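Local atomic coordinates of crystal protein (PDB entry 2ZTB), a protein that recognizes cancer cells as the proteolytically activated form of a parasporin-2 toxin and, like related aerolysin-type toxins, probably forms pores in their membranes. Residues 7-13 with 39-45; 20-24 with 217-221; 62-66 with 119-123; 112-116 with 142-147. All blocks are in the same frame, centred on the assembly; numbering follows the deposited sequence.

Contact 2 (20-24 with 217-221) and contact 3 (62-66 with 119-123) are mostly buried, whereas contact 1 and contact 4 mix buried centres with exposed edges. Contacts 1, 3 and 4 all reach the large antiparallel sheet. Contacts 1 and 2 meet where Tyr45 packs on Pro20 and Leu13 on Val23 and Leu219, and contacts 1 and 3 share the Lys63 ammonium, bonded to Tyr7 O. Ile144 of contact 4 touches Phe122 and Val65 of contact 3. The chemistry changes along the elongated molecule: ring and amide packing at contact 1, aliphatic packing beside a water at contact 2, a sandwiched phenylalanine at contact 3, and a hydroxyl-rich network at contact 4.

Contact 1 (7-13 with 39-45); sequences YLMFNEL and ALNNETY
Glu43 and Leu40 are turned toward Phe10 by different first torsions. In Glu43, CG stands opposite the carbonyl carbon and the chain then runs extended, so that its carboxylate meets the backbone of Met9 and Phe10. In Leu40, CG lies opposite the backbone N (chi1 178°), which sets CD2 over the centre of the Phe10 ring and 3.4 Å from Leu8 O, while the backbone puts CB over the same face. That ring is sandwiched. Leu40 CB makes a CH-pi contact 4.0 Å from the centroid of Phe10, and Tyr45 presents its edge to the other face, with CD1 3.9 Å from Phe10 CG and the ring planes at 56°. Glu43 CB sits at the ring edge, 3.5 Å from Phe10 CD1.

Two side chains tie the backbones together. Asn41 stacks its amide on one face of the Tyr7 ring, toward the rim, with the planes tilted by about 26°, while ND2 donates to a lone pair of Leu8 O at 2.8 Å; its OD1 accepts from Cys61 N, so both polar ends of this buried amide are used. Glu43 OE1 takes a weak bond from Phe10 N at 3.3 Å, and OE2 reaches Asn11 N through a water that donates to it at 2.7 Å. Met9 N is held by Glu12 OE2, which also forms a salt bridge to Lys63.

The Leu40 and Glu43 backbones bond to each other in both directions around a type II' turn, the signature of a tight two-residue beta-hairpin, here joining strands 37-40 and 43-46 against a 3-10 turn.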
loop_
_atom_site.group_PDB
_atom_site.type_symbol
_atom_site.label_atom_id
_atom_site.label_comp_id
_atom_site.label_asym_id
_atom_site.label_seq_id
_atom_site.Cartn_x
_atom_site.Cartn_y
_atom_site.Cartn_z
ATOM N N TYR A 7 0.903 -12.622 15.883
ATOM C CA TYR A 7 -0.122 -12.834 16.869
ATOM C C TYR A 7 -1.371 -12.015 16.569
ATOM O O TYR A 7 -1.300 -10.882 16.059
ATOM C CB TYR A 7 0.394 -12.501 18.268
ATOM C CG TYR A 7 1.375 -13.505 18.851
ATOM C CD1 TYR A 7 1.313 -14.865 18.521
ATOM C CD2 TYR A 7 2.351 -13.094 19.755
ATOM C CE1 TYR A 7 2.215 -15.787 19.068
ATOM C CE2 TYR A 7 3.253 -14.004 20.310
ATOM C CZ TYR A 7 3.184 -15.351 19.967
ATOM O OH TYR A 7 4.099 -16.242 20.523
ATOM N N LEU A 8 -2.521 -12.608 16.870
ATOM C CA LEU A 8 -3.776 -11.885 16.860
ATOM C C LEU A 8 -3.890 -11.212 18.230
ATOM O O LEU A 8 -3.512 -11.800 19.258
ATOM C CB LEU A 8 -4.937 -12.840 16.584
ATOM C CG LEU A 8 -6.348 -12.236 16.476
ATOM C CD1 LEU A 8 -6.515 -11.414 15.196
ATOM C CD2 LEU A 8 -7.416 -13.352 16.574
ATOM N N MET A 9 -4.359 -9.970 18.241
ATOM C CA MET A 9 -4.500 -9.216 19.481
ATOM C C MET A 9 -5.984 -8.993 19.808
ATOM O O MET A 9 -6.823 -9.049 18.913
ATOM C CB MET A 9 -3.765 -7.876 19.366
ATOM C CG MET A 9 -2.288 -7.976 18.896
ATOM S SD MET A 9 -1.227 -8.743 20.146
ATOM C CE MET A 9 -1.146 -7.460 21.410
ATOM N N PHE A 10 -6.301 -8.746 21.079
ATOM C CA PHE A 10 -7.683 -8.469 21.492
ATOM C C PHE A 10 -8.279 -7.213 20.846
ATOM O O PHE A 10 -9.497 -7.159 20.618
ATOM C CB PHE A 10 -7.833 -8.404 23.017
ATOM C CG PHE A 10 -8.091 -9.755 23.669
ATOM C CD1 PHE A 10 -7.166 -10.312 24.541
ATOM C CD2 PHE A 10 -9.264 -10.460 23.414
ATOM C CE1 PHE A 10 -7.393 -11.543 25.141
ATOM C CE2 PHE A 10 -9.500 -11.696 24.012
ATOM C CZ PHE A 10 -8.564 -12.239 24.875
ATOM N N ASN A 11 -7.435 -6.211 20.566
ATOM C CA ASN A 11 -7.903 -4.954 19.983
ATOM C C ASN A 11 -8.144 -5.038 18.478
ATOM O O ASN A 11 -8.500 -4.053 17.839
ATOM C CB ASN A 11 -7.018 -3.752 20.392
ATOM C CG ASN A 11 -5.611 -3.741 19.734
ATOM O OD1 ASN A 11 -4.909 -2.737 19.835
ATOM N ND2 ASN A 11 -5.209 -4.825 19.078
ATOM N N GLU A 12 -7.976 -6.241 17.939
ATOM C CA GLU A 12 -8.199 -6.546 16.523
ATOM C C GLU A 12 -9.391 -7.474 16.300
ATOM O O GLU A 12 -9.685 -7.822 15.158
ATOM C CB GLU A 12 -7.005 -7.307 15.965
ATOM C CG GLU A 12 -5.779 -6.508 15.768
ATOM C CD GLU A 12 -4.690 -7.366 15.181
ATOM O OE1 GLU A 12 -4.428 -7.195 13.976
ATOM O OE2 GLU A 12 -4.142 -8.225 15.911
ATOM N N LEU A 13 -10.034 -7.912 17.379
ATOM C CA LEU A 13 -11.202 -8.800 17.288
ATOM C C LEU A 13 -12.320 -8.230 16.423
ATOM O O LEU A 13 -12.972 -8.968 15.692
ATOM C CB LEU A 13 -11.690 -9.180 18.689
ATOM C CG LEU A 13 -11.237 -10.583 19.160
ATOM C CD1 LEU A 13 -9.802 -10.967 18.794
ATOM C CD2 LEU A 13 -11.526 -10.843 20.642
ATOM N N ALA A 39 -8.603 -15.827 27.107
ATOM C CA ALA A 39 -7.192 -15.619 26.876
ATOM C C ALA A 39 -6.837 -15.788 25.407
ATOM O O ALA A 39 -7.444 -16.584 24.700
ATOM C CB ALA A 39 -6.369 -16.573 27.733
ATOM N N LEU A 40 -5.849 -15.008 24.965
ATOM C CA LEU A 40 -5.354 -15.022 23.598
ATOM C C LEU A 40 -3.885 -14.748 23.694
ATOM O O LEU A 40 -3.478 -13.711 24.223
ATOM C CB LEU A 40 -6.036 -13.925 22.768
ATOM C CG LEU A 40 -5.682 -13.682 21.299
ATOM C CD1 LEU A 40 -5.975 -14.912 20.432
ATOM C CD2 LEU A 40 -6.442 -12.479 20.788
ATOM N N ASN A 41 -3.081 -15.673 23.183
ATOM C CA ASN A 41 -1.622 -15.503 23.180
ATOM C C ASN A 41 -1.123 -15.023 24.558
ATOM O O ASN A 41 -1.256 -15.767 25.542
ATOM C CB ASN A 41 -1.198 -14.589 22.027
ATOM C CG ASN A 41 -1.646 -15.122 20.672
ATOM O OD1 ASN A 41 -1.391 -16.276 20.343
ATOM N ND2 ASN A 41 -2.307 -14.280 19.878
ATOM N N ASN A 42 -0.611 -13.789 24.650
ATOM C CA ASN A 42 -0.131 -13.256 25.944
ATOM C C ASN A 42 -1.063 -12.297 26.710
ATOM O O ASN A 42 -0.641 -11.638 27.671
ATOM C CB ASN A 42 1.274 -12.656 25.801
ATOM C CG ASN A 42 2.331 -13.718 25.537
ATOM O OD1 ASN A 42 2.786 -13.846 24.330
ATOM N ND2 ASN A 42 2.728 -14.501 26.665
ATOM N N GLU A 43 -2.335 -12.257 26.306
ATOM C CA GLU A 43 -3.332 -11.382 26.917
ATOM C C GLU A 43 -4.463 -12.203 27.514
ATOM O O GLU A 43 -4.656 -13.362 27.160
ATOM C CB GLU A 43 -3.954 -10.474 25.861
ATOM C CG GLU A 43 -3.037 -9.528 25.126
ATOM C CD GLU A 43 -3.681 -9.050 23.848
ATOM O OE1 GLU A 43 -3.733 -9.854 22.886
ATOM O OE2 GLU A 43 -4.137 -7.883 23.807
ATOM N N THR A 44 -5.209 -11.575 28.421
ATOM C CA THR A 44 -6.385 -12.149 29.029
ATOM C C THR A 44 -7.487 -11.104 28.981
ATOM O O THR A 44 -7.209 -9.924 28.779
ATOM C CB THR A 44 -6.149 -12.544 30.510
ATOM O OG1 THR A 44 -6.008 -11.367 31.317
ATOM C CG2 THR A 44 -4.927 -13.438 30.671
ATOM N N TYR A 45 -8.733 -11.540 29.151
ATOM C CA TYR A 45 -9.866 -10.633 29.293
ATOM C C TYR A 45 -10.788 -11.143 30.405
ATOM O O TYR A 45 -10.842 -12.349 30.675
ATOM C CB TYR A 45 -10.614 -10.486 27.962
ATOM C CG TYR A 45 -10.914 -9.047 27.563
ATOM C CD1 TYR A 45 -10.035 -8.323 26.754
ATOM C CD2 TYR A 45 -12.065 -8.409 28.008
ATOM C CE1 TYR A 45 -10.309 -7.000 26.390
ATOM C CE2 TYR A 45 -12.348 -7.098 27.662
ATOM C CZ TYR A 45 -11.480 -6.406 26.858
ATOM O OH TYR A 45 -11.796 -5.117 26.521
HETATM O O HOH W 1 -5.091 -5.775 22.396
#

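Contact 2 (20-24 with 217-221)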
loop_
_atom_site.group_PDB
_atom_site.type_symbol
_atom_site.label_atom_id
_atom_site.label_comp_id
_atom_site.label_asym_id
_atom_site.label_seq_id
_atom_site.Cartn_x
_atom_site.Cartn_y
_atom_site.Cartn_z
ATOM N N PRO A 20 -14.348 -9.357 22.619
ATOM C CA PRO A 20 -14.134 -10.270 23.741
ATOM C C PRO A 20 -15.444 -10.820 24.309
ATOM O O PRO A 20 -15.497 -11.976 24.773
ATOM C CB PRO A 20 -13.417 -9.389 24.771
ATOM C CG PRO A 20 -12.717 -8.342 23.919
ATOM C CD PRO A 20 -13.710 -8.040 22.847
ATOM N N GLU A 21 -16.490 -10.003 24.281
ATOM C CA GLU A 21 -17.787 -10.405 24.835
ATOM C C GLU A 21 -18.416 -11.495 23.993
ATOM O O GLU A 21 -19.061 -12.377 24.517
ATOM C CB GLU A 21 -18.744 -9.212 24.933
ATOM C CG GLU A 21 -18.388 -8.165 26.004
ATOM C CD GLU A 21 -17.209 -7.235 25.628
ATOM O OE1 GLU A 21 -16.894 -7.059 24.423
ATOM O OE2 GLU A 21 -16.600 -6.659 26.564
ATOM N N SER A 22 -18.237 -11.430 22.681
ATOM C CA SER A 22 -18.855 -12.387 21.809
ATOM C C SER A 22 -18.111 -13.716 21.870
ATOM O O SER A 22 -18.737 -14.761 21.717
ATOM C CB SER A 22 -18.980 -11.848 20.384
ATOM O OG SER A 22 -17.754 -11.874 19.680
ATOM N N VAL A 23 -16.790 -13.666 22.107
ATOM C CA VAL A 23 -15.934 -14.845 22.319
ATOM C C VAL A 23 -16.309 -15.528 23.633
ATOM O O VAL A 23 -16.499 -16.745 23.693
ATOM C CB VAL A 23 -14.399 -14.453 22.287
ATOM C CG1 VAL A 23 -13.481 -15.559 22.887
ATOM C CG2 VAL A 23 -13.949 -14.095 20.868
ATOM N N ARG A 24 -16.429 -14.739 24.691
ATOM C CA ARG A 24 -16.840 -15.263 25.979
ATOM C C ARG A 24 -18.204 -15.980 25.885
ATOM O O ARG A 24 -18.395 -17.061 26.466
ATOM C CB ARG A 24 -16.875 -14.129 27.009
ATOM C CG ARG A 24 -17.036 -14.593 28.430
ATOM C CD ARG A 24 -17.411 -13.450 29.334
ATOM N NE ARG A 24 -17.222 -13.816 30.732
ATOM C CZ ARG A 24 -17.220 -12.956 31.749
ATOM N NH1 ARG A 24 -17.412 -11.652 31.541
ATOM N NH2 ARG A 24 -17.027 -13.402 32.984
ATOM N N ASP A 217 -14.314 -21.598 16.260
ATOM C CA ASP A 217 -15.381 -21.905 17.213
ATOM C C ASP A 217 -15.896 -20.708 18.014
ATOM O O ASP A 217 -17.006 -20.768 18.539
ATOM C CB ASP A 217 -14.928 -22.972 18.218
ATOM C CG ASP A 217 -14.734 -24.338 17.591
ATOM O OD1 ASP A 217 -15.025 -24.520 16.386
ATOM O OD2 ASP A 217 -14.293 -25.245 18.323
ATOM N N VAL A 218 -15.097 -19.644 18.148
ATOM C CA VAL A 218 -15.471 -18.541 19.049
ATOM C C VAL A 218 -15.527 -17.150 18.370
ATOM O O VAL A 218 -16.008 -16.174 18.971
ATOM C CB VAL A 218 -14.581 -18.525 20.329
ATOM C CG1 VAL A 218 -14.804 -19.829 21.166
ATOM C CG2 VAL A 218 -13.064 -18.348 19.975
ATOM N N LEU A 219 -15.061 -17.073 17.122
ATOM C CA LEU A 219 -15.073 -15.830 16.355
ATOM C C LEU A 219 -16.123 -15.931 15.263
ATOM O O LEU A 219 -16.414 -17.026 14.778
ATOM C CB LEU A 219 -13.676 -15.545 15.725
ATOM C CG LEU A 219 -12.464 -15.200 16.622
ATOM C CD1 LEU A 219 -11.170 -15.159 15.834
ATOM C CD2 LEU A 219 -12.627 -13.882 17.367
ATOM N N ASN A 220 -16.669 -14.782 14.858
ATOM C CA ASN A 220 -17.708 -14.726 13.833
ATOM C C ASN A 220 -17.167 -14.951 12.441
ATOM O O ASN A 220 -17.917 -15.303 11.524
ATOM C CB ASN A 220 -18.460 -13.400 13.894
ATOM C CG ASN A 220 -19.298 -13.274 15.142
ATOM O OD1 ASN A 220 -19.871 -14.260 15.634
ATOM N ND2 ASN A 220 -19.383 -12.058 15.667
ATOM N N THR A 221 -15.867 -14.730 12.287
ATOM C CA THR A 221 -15.169 -15.005 11.039
ATOM C C THR A 221 -13.715 -15.229 11.379
ATOM O O THR A 221 -13.271 -14.856 12.459
ATOM C CB THR A 221 -15.273 -13.834 9.985
ATOM O OG1 THR A 221 -14.729 -14.302 8.741
ATOM C CG2 THR A 221 -14.462 -12.619 10.393
HETATM O O HOH W 2 -17.647 -14.162 18.344
#
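The flat side-chain group that meets the opposing segment is the Asn220 amide. It approaches Ser22 with its nitrogen, ND2 lying 4.3 Å from Ser22 OG, too far for a bond; that ND2 donates instead to Ser17 O. Aliphatic groups, rather than stacked planes, carry the rest of the contact. Val23 has CG1 anti to the backbone N (chi1 164°) and CG2 beside that N, which sends the two methyls to different partners. CG1 lies 4.1 Å from Val218 CG2, the side chains meeting at a slant. The other methyl, Val23 CG2, is 3.7 Å from Leu219 CD2, and these two side chains run alongside each other in the same direction. Val23 CG2 is also 3.5 Å from Val218 O.

That carbonyl oxygen is served by a water, which donates to Val218 O at 2.7 Å and sits 2.7 Å from Ser22 OG. The hydroxyl also bonds to Ser19 N, just ahead of the helix.

Val23, in the first turn of helix 20-31, is thus buried against Phe195 of strand 168-199, while Ser22 takes the water; the helix packs on the short, weakly bonded helix 215-218 and the loop after it, in a helix-bearing part at one end of the elongated toxin.

Contact 3 (62-66 with 119-123)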
loop_
_atom_site.group_PDB
_atom_site.type_symbol
_atom_site.label_atom_id
_atom_site.label_comp_id
_atom_site.label_asym_id
_atom_site.label_seq_id
_atom_site.Cartn_x
_atom_site.Cartn_y
_atom_site.Cartn_z
ATOM N N TYR A 62 -2.782 -16.734 15.364
ATOM C CA TYR A 62 -2.056 -15.888 14.429
ATOM C C TYR A 62 -2.968 -15.345 13.360
ATOM O O TYR A 62 -3.915 -16.006 12.949
ATOM C CB TYR A 62 -0.932 -16.670 13.739
ATOM C CG TYR A 62 0.013 -17.389 14.668
ATOM C CD1 TYR A 62 -0.208 -18.726 15.026
ATOM C CD2 TYR A 62 1.137 -16.748 15.186
ATOM C CE1 TYR A 62 0.661 -19.402 15.880
ATOM C CE2 TYR A 62 2.022 -17.424 16.039
ATOM C CZ TYR A 62 1.773 -18.742 16.380
ATOM O OH TYR A 62 2.650 -19.408 17.222
ATOM N N LYS A 63 -2.678 -14.117 12.943
ATOM C CA LYS A 63 -3.190 -13.537 11.711
ATOM C C LYS A 63 -2.069 -13.610 10.659
ATOM O O LYS A 63 -0.876 -13.528 10.987
ATOM C CB LYS A 63 -3.656 -12.094 11.942
ATOM C CG LYS A 63 -2.658 -11.178 12.657
ATOM C CD LYS A 63 -3.153 -9.732 12.595
ATOM C CE LYS A 63 -2.120 -8.741 13.073
ATOM N NZ LYS A 63 -1.852 -8.712 14.539
ATOM N N ASN A 64 -2.470 -13.806 9.404
ATOM C CA ASN A 64 -1.557 -14.079 8.305
ATOM C C ASN A 64 -1.980 -13.269 7.093
ATOM O O ASN A 64 -3.168 -13.089 6.855
ATOM C CB ASN A 64 -1.600 -15.559 7.893
ATOM C CG ASN A 64 -1.412 -16.521 9.060
ATOM O OD1 ASN A 64 -2.364 -16.854 9.779
ATOM N ND2 ASN A 64 -0.196 -16.988 9.235
ATOM N N VAL A 65 -0.997 -12.818 6.317
ATOM C CA VAL A 65 -1.239 -12.257 4.993
ATOM C C VAL A 65 -0.779 -13.315 4.000
ATOM O O VAL A 65 0.303 -13.882 4.141
ATOM C CB VAL A 65 -0.484 -10.906 4.784
ATOM C CG1 VAL A 65 -0.795 -10.296 3.418
ATOM C CG2 VAL A 65 -0.824 -9.911 5.901
ATOM N N GLY A 66 -1.620 -13.622 3.023
ATOM C CA GLY A 66 -1.257 -14.592 1.998
ATOM C C GLY A 66 -0.510 -13.903 0.866
ATOM O O GLY A 66 -0.012 -12.779 1.013
ATOM N N GLY A 119 -9.812 -3.530 9.336
ATOM C CA GLY A 119 -8.906 -2.823 10.249
ATOM C C GLY A 119 -7.990 -3.675 11.106
ATOM O O GLY A 119 -7.822 -3.412 12.290
ATOM N N PHE A 120 -7.420 -4.708 10.512
ATOM C CA PHE A 120 -6.325 -5.430 11.124
ATOM C C PHE A 120 -5.165 -4.498 11.448
ATOM O O PHE A 120 -5.001 -3.453 10.810
ATOM C CB PHE A 120 -5.855 -6.556 10.205
ATOM C CG PHE A 120 -6.811 -7.713 10.134
ATOM C CD1 PHE A 120 -7.767 -7.776 9.127
ATOM C CD2 PHE A 120 -6.769 -8.722 11.094
ATOM C CE1 PHE A 120 -8.666 -8.856 9.068
ATOM C CE2 PHE A 120 -7.662 -9.801 11.051
ATOM C CZ PHE A 120 -8.605 -9.873 10.032
ATOM N N LYS A 121 -4.388 -4.857 12.465
ATOM C CA LYS A 121 -3.258 -4.034 12.885
ATOM C C LYS A 121 -1.970 -4.837 12.753
ATOM O O LYS A 121 -1.441 -5.328 13.732
ATOM C CB LYS A 121 -3.451 -3.543 14.331
ATOM C CG LYS A 121 -4.776 -2.829 14.583
ATOM C CD LYS A 121 -4.884 -2.318 16.015
ATOM C CE LYS A 121 -6.162 -1.525 16.222
ATOM N NZ LYS A 121 -7.363 -2.404 16.048
ATOM N N PHE A 122 -1.494 -4.990 11.526
ATOM C CA PHE A 122 -0.208 -5.634 11.260
ATOM C C PHE A 122 0.974 -4.732 11.517
ATOM O O PHE A 122 0.964 -3.554 11.157
ATOM C CB PHE A 122 -0.143 -6.145 9.833
ATOM C CG PHE A 122 -1.013 -7.339 9.584
ATOM C CD1 PHE A 122 -2.303 -7.184 9.110
ATOM C CD2 PHE A 122 -0.529 -8.626 9.816
ATOM C CE1 PHE A 122 -3.101 -8.288 8.861
ATOM C CE2 PHE A 122 -1.325 -9.738 9.576
ATOM C CZ PHE A 122 -2.620 -9.566 9.103
ATOM N N THR A 123 1.989 -5.324 12.138
ATOM C CA THR A 123 3.219 -4.668 12.537
ATOM C C THR A 123 4.313 -4.893 11.490
ATOM O O THR A 123 5.129 -4.001 11.237
ATOM C CB THR A 123 3.655 -5.192 13.937
ATOM O OG1 THR A 123 2.986 -4.431 14.949
ATOM C CG2 THR A 123 5.162 -5.103 14.163
#
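Lys63 is the first residue of 62-66 to touch the loop, and its aliphatic chain runs along one face of the Phe122 ring, toward its rim. CG starts between the backbone N and the carbonyl carbon (chi1 50°), the next two torsions are extended, and CD settles 3.7 Å from the centroid of Phe122, a CH-pi contact 22° off the ring normal. The same CD is also 4.0 Å from Phe120 CD2, which meets it obliquely. The bend at chi4 (-72°) leaves Lys63 NZ still above the ring but 5.2 Å from the Phe122 centroid, at most a weak cation-pi attraction. Its partners are Tyr7 O and the carboxylates of Glu6 and Glu12, which probably stabilise the charge in this buried setting.

Asn64 contributes its backbone, with O 4.2 Å from Phe122 CZ. Val65 then closes the sandwich from the opposite face, its CG2 lying 3.9 Å from the Phe122 centroid and 3.7 Å from Phe122 CZ. Residues two apart on the strand therefore grip both faces of one ring.

Strand 61-90 runs here between strands 4-7 and 168-199. The loop following strand 96-116 drops Phe122 against it, where the ring also touches Ile4, Ile189 and Ile144.

Contact 4 (112-116 with 142-147). With EDO (1,2-ethanediol), chain H.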
loop_
_atom_site.group_PDB
_atom_site.type_symbol
_atom_site.label_atom_id
_atom_site.label_comp_id
_atom_site.label_asym_id
_atom_site.label_seq_id
_atom_site.Cartn_x
_atom_site.Cartn_y
_atom_site.Cartn_z
ATOM N N VAL A 112 2.855 3.887 -2.917
ATOM C CA VAL A 112 2.116 2.705 -2.416
ATOM C C VAL A 112 1.040 3.141 -1.391
ATOM O O VAL A 112 1.218 4.118 -0.650
ATOM C CB VAL A 112 3.075 1.602 -1.849
ATOM C CG1 VAL A 112 3.710 2.035 -0.522
ATOM C CG2 VAL A 112 2.365 0.244 -1.711
ATOM N N THR A 113 -0.094 2.443 -1.401
ATOM C CA THR A 113 -1.154 2.600 -0.392
ATOM C C THR A 113 -1.761 1.214 -0.131
ATOM O O THR A 113 -1.839 0.368 -1.032
ATOM C CB THR A 113 -2.214 3.670 -0.806
ATOM O OG1 THR A 113 -3.043 4.022 0.313
ATOM C CG2 THR A 113 -3.082 3.201 -1.974
ATOM N N SER A 114 -2.145 0.964 1.115
ATOM C CA SER A 114 -2.748 -0.327 1.476
ATOM C C SER A 114 -3.697 -0.142 2.622
ATOM O O SER A 114 -3.669 0.872 3.299
ATOM C CB SER A 114 -1.716 -1.403 1.841
ATOM O OG SER A 114 -0.829 -0.961 2.849
ATOM N N SER A 115 -4.544 -1.145 2.811
ATOM C CA SER A 115 -5.520 -1.153 3.872
ATOM C C SER A 115 -6.043 -2.583 4.002
ATOM O O SER A 115 -5.687 -3.472 3.213
ATOM C CB SER A 115 -6.659 -0.198 3.538
ATOM O OG SER A 115 -7.285 -0.625 2.339
ATOM N N THR A 116 -6.872 -2.802 5.010
ATOM C CA THR A 116 -7.632 -4.044 5.118
ATOM C C THR A 116 -9.074 -3.627 5.244
ATOM O O THR A 116 -9.370 -2.499 5.654
ATOM C CB THR A 116 -7.201 -4.944 6.300
ATOM O OG1 THR A 116 -7.494 -4.276 7.527
ATOM C CG2 THR A 116 -5.701 -5.287 6.224
ATOM N N THR A 142 6.306 -1.741 3.215
ATOM C CA THR A 142 5.324 -0.778 3.702
ATOM C C THR A 142 4.465 -1.264 4.872
ATOM O O THR A 142 4.089 -2.440 4.933
ATOM C CB THR A 142 4.455 -0.243 2.532
ATOM O OG1 THR A 142 3.786 0.954 2.933
ATOM C CG2 THR A 142 3.448 -1.280 2.058
ATOM N N THR A 143 4.163 -0.357 5.800
ATOM C CA THR A 143 3.209 -0.635 6.868
ATOM C C THR A 143 1.795 -0.652 6.283
ATOM O O THR A 143 1.345 0.320 5.668
ATOM C CB THR A 143 3.299 0.401 8.011
ATOM O OG1 THR A 143 4.624 0.419 8.540
ATOM C CG2 THR A 143 2.313 0.067 9.142
ATOM N N ILE A 144 1.113 -1.774 6.467
ATOM C CA ILE A 144 -0.258 -1.945 6.009
ATOM C C ILE A 144 -1.157 -0.875 6.626
ATOM O O ILE A 144 -1.092 -0.620 7.837
ATOM C CB ILE A 144 -0.764 -3.361 6.319
ATOM C CG1 ILE A 144 0.171 -4.390 5.656
ATOM C CG2 ILE A 144 -2.210 -3.539 5.868
ATOM C CD1 ILE A 144 -0.057 -5.862 6.105
ATOM N N GLY A 145 -1.938 -0.209 5.771
ATOM C CA GLY A 145 -2.839 0.836 6.209
ATOM C C GLY A 145 -2.252 2.214 6.050
ATOM O O GLY A 145 -2.837 3.180 6.529
ATOM N N THR A 146 -1.094 2.318 5.386
ATOM C CA THR A 146 -0.414 3.602 5.202
ATOM C C THR A 146 -0.188 3.940 3.716
ATOM O O THR A 146 -0.467 3.125 2.829
ATOM C CB THR A 146 0.952 3.660 5.953
ATOM O OG1 THR A 146 1.889 2.801 5.297
ATOM C CG2 THR A 146 0.798 3.230 7.431
ATOM N N SER A 147 0.303 5.148 3.466
ATOM C CA SER A 147 0.710 5.566 2.122
ATOM C C SER A 147 2.129 6.099 2.145
ATOM O O SER A 147 2.511 6.789 3.077
ATOM C CB SER A 147 -0.236 6.649 1.564
ATOM O OG SER A 147 -1.564 6.152 1.483
HETATM C C1 EDO H . -6.560 -0.605 7.481
HETATM O O1 EDO H . -5.622 -1.424 8.219
HETATM C C2 EDO H . -7.949 -0.493 8.145
HETATM O O2 EDO H . -8.140 0.529 9.172
HETATM O O HOH W 3 1.100 0.889 2.254
#
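Thr113 and Ser147 face each other as an antiparallel non-hydrogen-bonded pair, their side chains on the same face of the sheet, where their hydroxyls meet: Thr113 OG1 and Ser147 OG are 2.8 Å apart, either able to donate. The backbone link lies one step on, where Ser114 N donates to Thr146 O at 3.2 Å. Thr146 O has a second donor, a water at 2.8 Å. That water also donates to Thr142 OG1 at 2.8 Å and lies 2.7 Å from Ser114 OG; Thr142 OG1 is further bonded to Glu148.

Ser114 OG, placed between its backbone N and carbonyl carbon (chi1 54°), accepts Gly145 N at 3.2 Å with a fairly straight N-H angle of 154°. Gly145 occupies the third position of a type II turn from Thr143 to Thr146 (phi 97°). Thr143 O accepts Thr146 OG1 at 2.6 Å as well as a weak bond from Thr146 N. Ethanediol, probably from the crystallisation liquor, makes a weak bond to Thr116 OG1.

The turn links strand 136-142, part of a hairpin with 126-132, to strand 147-164. Strand 96-116 lies between that last strand and strand 223-247; the backbones of Thr113 and Ser115 hydrogen-bond to those of Thr229 and Arg227.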